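Local coordinates for tudor domain-containing protein 1 (Mus musculus, PDB 4B9W) that binds arginine-methylated Piwi proteins through its Tudor domains, as a scaffold in the piRNA pathway that represses transposable elements during spermatogenesis, at residues A[71-84]-A[115-127]. Numbering follows the deposited sequence.
Sequences PCCAFFSGDGNWYR and QAILPQFLLLPFQ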
loop_
_atom_site.group_PDB
_atom_site.type_symbol
_atom_site.label_atom_id
_atom_site.label_comp_id
_atom_site.label_asym_id
_atom_site.label_seq_id
_atom_site.Cartn_x
_atom_site.Cartn_y
_atom_site.Cartn_z
ATOM N N PRO A 71 -0.064 17.282 -4.510
ATOM C CA PRO A 71 -0.041 17.047 -5.938
ATOM C C PRO A 71 1.231 17.584 -6.585
ATOM O O PRO A 71 1.840 18.523 -6.082
ATOM C CB PRO A 71 -1.285 17.791 -6.444
ATOM C CG PRO A 71 -2.021 18.238 -5.227
ATOM C CD PRO A 71 -1.002 18.361 -4.157
ATOM N N CYS A 72 1.634 16.942 -7.668
ATOM C CA CYS A 72 2.783 17.362 -8.461
ATOM C C CYS A 72 2.660 16.794 -9.870
ATOM O O CYS A 72 1.644 16.156 -10.209
ATOM C CB CYS A 72 4.082 16.888 -7.814
ATOM S SG CYS A 72 4.135 15.110 -7.457
ATOM N N CYS A 73 3.670 17.104 -10.686
ATOM C CA CYS A 73 3.930 16.495 -11.973
ATOM C C CYS A 73 5.108 15.588 -11.738
ATOM O O CYS A 73 6.102 16.011 -11.140
ATOM C CB CYS A 73 4.345 17.544 -13.017
ATOM S SG CYS A 73 3.088 18.779 -13.432
ATOM N N ALA A 74 5.018 14.345 -12.213
ATOM C CA ALA A 74 6.083 13.363 -12.022
ATOM C C ALA A 74 6.425 12.728 -13.362
ATOM O O ALA A 74 5.542 12.435 -14.145
ATOM C CB ALA A 74 5.651 12.290 -11.018
ATOM N N PHE A 75 7.712 12.523 -13.614
ATOM C CA PHE A 75 8.188 11.896 -14.842
ATOM C C PHE A 75 7.991 10.383 -14.730
ATOM O O PHE A 75 8.374 9.798 -13.739
ATOM C CB PHE A 75 9.677 12.247 -15.012
ATOM C CG PHE A 75 10.323 11.652 -16.216
ATOM C CD1 PHE A 75 10.136 12.211 -17.460
ATOM C CD2 PHE A 75 11.149 10.547 -16.103
ATOM C CE1 PHE A 75 10.737 11.658 -18.586
ATOM C CE2 PHE A 75 11.758 9.993 -17.223
ATOM C CZ PHE A 75 11.556 10.549 -18.459
ATOM N N PHE A 76 7.364 9.766 -15.725
ATOM C CA PHE A 76 7.153 8.309 -15.746
ATOM C C PHE A 76 8.113 7.658 -16.753
ATOM O O PHE A 76 7.982 7.828 -17.979
ATOM C CB PHE A 76 5.681 7.977 -16.077
ATOM C CG PHE A 76 5.401 6.505 -16.213
ATOM C CD1 PHE A 76 5.761 5.618 -15.201
ATOM C CD2 PHE A 76 4.804 5.989 -17.362
ATOM C CE1 PHE A 76 5.520 4.261 -15.318
ATOM C CE2 PHE A 76 4.568 4.630 -17.485
ATOM C CZ PHE A 76 4.930 3.761 -16.464
ATOM N N SER A 77 9.093 6.930 -16.225
ATOM C CA SER A 77 10.173 6.368 -17.039
ATOM C C SER A 77 9.678 5.277 -17.999
ATOM O O SER A 77 10.303 5.040 -19.025
ATOM C CB SER A 77 11.257 5.792 -16.133
ATOM O OG SER A 77 10.634 4.871 -15.267
ATOM N N GLY A 78 8.567 4.629 -17.656
ATOM C CA GLY A 78 7.875 3.714 -18.563
ATOM C C GLY A 78 7.659 4.239 -19.984
ATOM O O GLY A 78 7.868 3.496 -20.938
ATOM N N ASP A 79 7.240 5.496 -20.146
ATOM C CA ASP A 79 7.131 6.079 -21.497
ATOM C C ASP A 79 7.859 7.420 -21.689
ATOM O O ASP A 79 7.806 7.992 -22.765
ATOM C CB ASP A 79 5.659 6.247 -21.884
ATOM C CG ASP A 79 4.947 7.320 -21.060
ATOM O OD1 ASP A 79 5.557 7.856 -20.108
ATOM O OD2 ASP A 79 3.773 7.622 -21.366
ATOM N N GLY A 80 8.512 7.935 -20.652
ATOM C CA GLY A 80 9.314 9.154 -20.787
ATOM C C GLY A 80 8.538 10.455 -20.875
ATOM O O GLY A 80 9.022 11.437 -21.428
ATOM N N ASN A 81 7.342 10.477 -20.304
ATOM C CA ASN A 81 6.520 11.679 -20.285
ATOM C C ASN A 81 6.160 12.083 -18.854
ATOM O O ASN A 81 6.230 11.262 -17.919
ATOM C CB ASN A 81 5.250 11.430 -21.081
ATOM C CG ASN A 81 5.526 11.127 -22.563
ATOM O OD1 ASN A 81 6.337 11.801 -23.201
ATOM N ND2 ASN A 81 4.849 10.123 -23.106
ATOM N N TRP A 82 5.742 13.331 -18.682
ATOM C CA TRP A 82 5.268 13.803 -17.380
ATOM C C TRP A 82 3.774 13.571 -17.176
ATOM O O TRP A 82 2.973 13.681 -18.103
ATOM C CB TRP A 82 5.639 15.254 -17.216
ATOM C CG TRP A 82 7.139 15.443 -17.183
ATOM C CD1 TRP A 82 8.041 15.377 -18.253
ATOM C CD2 TRP A 82 7.974 15.708 -16.003
ATOM N NE1 TRP A 82 9.324 15.578 -17.829
ATOM C CE2 TRP A 82 9.362 15.785 -16.494
ATOM C CE3 TRP A 82 7.727 15.853 -14.645
ATOM C CZ2 TRP A 82 10.426 16.038 -15.643
ATOM C CZ3 TRP A 82 8.811 16.111 -13.795
ATOM C CH2 TRP A 82 10.123 16.214 -14.286
ATOM N N TYR A 83 3.375 13.204 -15.963
ATOM C CA TYR A 83 1.957 13.077 -15.670
ATOM C C TYR A 83 1.638 13.649 -14.296
ATOM O O TYR A 83 2.534 13.937 -13.508
ATOM C CB TYR A 83 1.537 11.609 -15.725
ATOM C CG TYR A 83 1.718 10.980 -17.088
ATOM C CD1 TYR A 83 0.744 11.113 -18.058
ATOM C CD2 TYR A 83 2.881 10.266 -17.403
ATOM C CE1 TYR A 83 0.898 10.560 -19.311
ATOM C CE2 TYR A 83 3.047 9.692 -18.659
ATOM C CZ TYR A 83 2.044 9.838 -19.604
ATOM O OH TYR A 83 2.178 9.288 -20.857
ATOM N N ARG A 84 0.347 13.783 -14.021
ATOM C CA ARG A 84 -0.134 14.222 -12.723
ATOM C C ARG A 84 0.096 13.128 -11.694
ATOM O O ARG A 84 -0.009 11.941 -12.005
ATOM C CB ARG A 84 -1.607 14.579 -12.791
ATOM C CG ARG A 84 -1.909 15.709 -13.778
ATOM C CD ARG A 84 -3.271 16.298 -13.545
ATOM N NE ARG A 84 -4.363 15.390 -13.907
ATOM C CZ ARG A 84 -5.649 15.681 -13.752
ATOM N NH1 ARG A 84 -6.012 16.847 -13.234
ATOM N NH2 ARG A 84 -6.586 14.797 -14.093
ATOM N N GLN A 115 8.093 17.945 -10.406
ATOM C CA GLN A 115 7.914 19.373 -10.582
ATOM C C GLN A 115 6.607 19.777 -9.900
ATOM O O GLN A 115 5.627 19.006 -9.881
ATOM C CB GLN A 115 7.905 19.742 -12.082
ATOM C CG GLN A 115 9.248 19.481 -12.763
ATOM C CD GLN A 115 9.333 20.083 -14.158
ATOM O OE1 GLN A 115 8.892 21.213 -14.380
ATOM N NE2 GLN A 115 9.896 19.320 -15.113
ATOM N N ALA A 116 6.588 20.976 -9.328
ATOM C CA ALA A 116 5.342 21.539 -8.788
ATOM C C ALA A 116 4.248 21.542 -9.876
ATOM O O ALA A 116 4.551 21.723 -11.051
ATOM C CB ALA A 116 5.572 22.948 -8.247
ATOM N N ILE A 117 2.997 21.286 -9.487
ATOM C CA ILE A 117 1.868 21.387 -10.416
ATOM C C ILE A 117 1.161 22.736 -10.201
ATOM O O ILE A 117 1.262 23.332 -9.120
ATOM C CB ILE A 117 0.888 20.202 -10.272
ATOM C CG1 ILE A 117 -0.023 20.133 -11.509
ATOM C CG2 ILE A 117 0.089 20.293 -8.970
ATOM C CD1 ILE A 117 -0.704 18.794 -11.718
ATOM N N LEU A 118 0.502 23.239 -11.238
ATOM C CA LEU A 118 -0.221 24.491 -11.132
ATOM C C LEU A 118 -1.728 24.230 -11.146
ATOM O O LEU A 118 -2.181 23.257 -11.745
ATOM C CB LEU A 118 0.193 25.433 -12.262
ATOM C CG LEU A 118 1.672 25.826 -12.264
ATOM C CD1 LEU A 118 1.937 26.767 -13.419
ATOM C CD2 LEU A 118 2.072 26.496 -10.953
ATOM N N PRO A 119 -2.511 25.083 -10.454
ATOM C CA PRO A 119 -3.958 24.902 -10.324
ATOM C C PRO A 119 -4.734 24.684 -11.625
ATOM O O PRO A 119 -5.790 24.040 -11.615
ATOM C CB PRO A 119 -4.401 26.213 -9.674
ATOM C CG PRO A 119 -3.235 26.628 -8.850
ATOM C CD PRO A 119 -2.024 26.198 -9.617
ATOM N N GLN A 120 -4.249 25.210 -12.739
ATOM C CA GLN A 120 -5.008 25.075 -13.979
ATOM C C GLN A 120 -4.908 23.676 -14.543
ATOM O O GLN A 120 -5.715 23.295 -15.378
ATOM C CB GLN A 120 -4.565 26.074 -15.037
ATOM C CG GLN A 120 -3.084 26.052 -15.350
ATOM C CD GLN A 120 -2.361 27.201 -14.683
ATOM O OE1 GLN A 120 -2.512 27.442 -13.467
ATOM N NE2 GLN A 120 -1.577 27.931 -15.474
ATOM N N PHE A 121 -3.893 22.931 -14.110
ATOM C CA PHE A 121 -3.758 21.529 -14.476
ATOM C C PHE A 121 -4.530 20.584 -13.559
ATOM O O PHE A 121 -4.467 19.378 -13.742
ATOM C CB PHE A 121 -2.278 21.126 -14.472
ATOM C CG PHE A 121 -1.439 21.887 -15.458
ATOM C CD1 PHE A 121 -1.791 21.931 -16.803
ATOM C CD2 PHE A 121 -0.283 22.536 -15.051
ATOM C CE1 PHE A 121 -1.008 22.614 -17.718
ATOM C CE2 PHE A 121 0.498 23.240 -15.955
ATOM C CZ PHE A 121 0.143 23.268 -17.294
ATOM N N LEU A 122 -5.250 21.125 -12.582
ATOM C CA LEU A 122 -5.992 20.315 -11.615
ATOM C C LEU A 122 -7.501 20.471 -11.792
ATOM O O LEU A 122 -8.277 19.995 -10.972
ATOM C CB LEU A 122 -5.604 20.690 -10.185
ATOM C CG LEU A 122 -4.194 20.383 -9.674
ATOM C CD1 LEU A 122 -4.037 21.001 -8.293
ATOM C CD2 LEU A 122 -3.924 18.881 -9.619
ATOM N N LEU A 123 -7.921 21.118 -12.870
ATOM C CA LEU A 123 -9.361 21.272 -13.155
ATOM C C LEU A 123 -10.022 19.954 -13.601
ATOM O O LEU A 123 -11.120 19.626 -13.152
ATOM C CB LEU A 123 -9.568 22.352 -14.218
ATOM C CG LEU A 123 -9.074 23.730 -13.774
ATOM C CD1 LEU A 123 -9.198 24.748 -14.906
ATOM C CD2 LEU A 123 -9.857 24.173 -12.547
ATOM N N LEU A 124 -9.364 19.219 -14.488
ATOM C CA LEU A 124 -9.850 17.925 -14.928
ATOM C C LEU A 124 -9.829 16.955 -13.731
ATOM O O LEU A 124 -8.835 16.855 -13.024
ATOM C CB LEU A 124 -8.972 17.401 -16.055
ATOM C CG LEU A 124 -9.394 16.120 -16.754
ATOM C CD1 LEU A 124 -10.603 16.352 -17.668
ATOM C CD2 LEU A 124 -8.200 15.569 -17.518
ATOM N N PRO A 125 -10.949 16.271 -13.464
ATOM C CA PRO A 125 -10.924 15.312 -12.347
ATOM C C PRO A 125 -9.869 14.249 -12.577
ATOM O O PRO A 125 -9.592 13.900 -13.725
ATOM C CB PRO A 125 -12.339 14.689 -12.369
ATOM C CG PRO A 125 -13.180 15.692 -13.094
ATOM C CD PRO A 125 -12.287 16.417 -14.057
ATOM N N PHE A 126 -9.299 13.724 -11.494
ATOM C CA PHE A 126 -8.386 12.595 -11.595
ATOM C C PHE A 126 -9.093 11.375 -12.182
ATOM O O PHE A 126 -10.207 11.027 -11.783
ATOM C CB PHE A 126 -7.721 12.276 -10.241
ATOM C CG PHE A 126 -6.813 13.374 -9.707
ATOM C CD1 PHE A 126 -6.480 14.507 -10.460
ATOM C CD2 PHE A 126 -6.264 13.261 -8.423
ATOM C CE1 PHE A 126 -5.646 15.485 -9.939
ATOM C CE2 PHE A 126 -5.424 14.249 -7.905
ATOM C CZ PHE A 126 -5.125 15.360 -8.657
ATOM N N GLN A 127 -8.426 10.731 -13.142
ATOM C CA GLN A 127 -9.088 9.777 -14.061
ATOM C C GLN A 127 -8.805 8.309 -13.774
ATOM O O GLN A 127 -9.481 7.459 -14.317
ATOM C CB GLN A 127 -8.677 10.055 -15.503
ATOM C CG GLN A 127 -9.170 11.359 -16.080
ATOM C CD GLN A 127 -10.676 11.440 -16.197
ATOM O OE1 GLN A 127 -11.329 10.481 -16.599
ATOM N NE2 GLN A 127 -11.242 12.605 -15.856
HETATM O O HOH W 1 2.748 21.026 -6.701
#
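Arg84 reaches from the five-stranded antiparallel barrel-like sheet of the Tudor domain (SH3 clan) to the carbonyls of Phe121, Leu124 and Pro125, at the end of the 3-10 segment 119-121 and in the loop that follows it, the tightly held part of this contact. Arg84 NH1 donates to Leu124 O at 2.8 Å, an oxygen in the guanidinium plane. A second bond runs from Arg84 NH1 to Phe121 O at 3.0 Å, tilted from that plane. NH2 reaches Leu124 O less directly, from above its carbonyl plane and on the same face as NH1, and adds a weak bond to Pro125 O. The bend at chi3 (-70°) turns the guanidinium toward these carbonyls, while CG packs on Ile117 CD1. Beside it, Pro71 CB meets Ile117 CG2 at 3.8 Å. Phe126 presents its ring edge to one guanidinium face, the planes 82° apart, with CD1 3.6 Å from Arg84 CZ. NH2 also forms a salt bridge with Asp102, which in turn accepts from the backbone N of Gln127. A leucine in place of Arg84 would probably leave the carbonyls of Phe121 and Leu124 without these donors and Asp102 without its charged mate.

Cys73 and Gln115 form a well-made hydrogen-bonded antiparallel pair, with Cys73 N to Gln115 O at 2.8 Å and Gln115 N to Cys73 O at 2.9 Å. The looser side lies beyond it, where a water links Pro71 O to Ile117 N, and at the partly exposed Trp82. There the Gln115 amide and the indole stand 76° apart; Gln115 NE2, hydrogen-bonded to Cys56 O, lies over one face near the rim, 3.2 Å from Trp82 CH2.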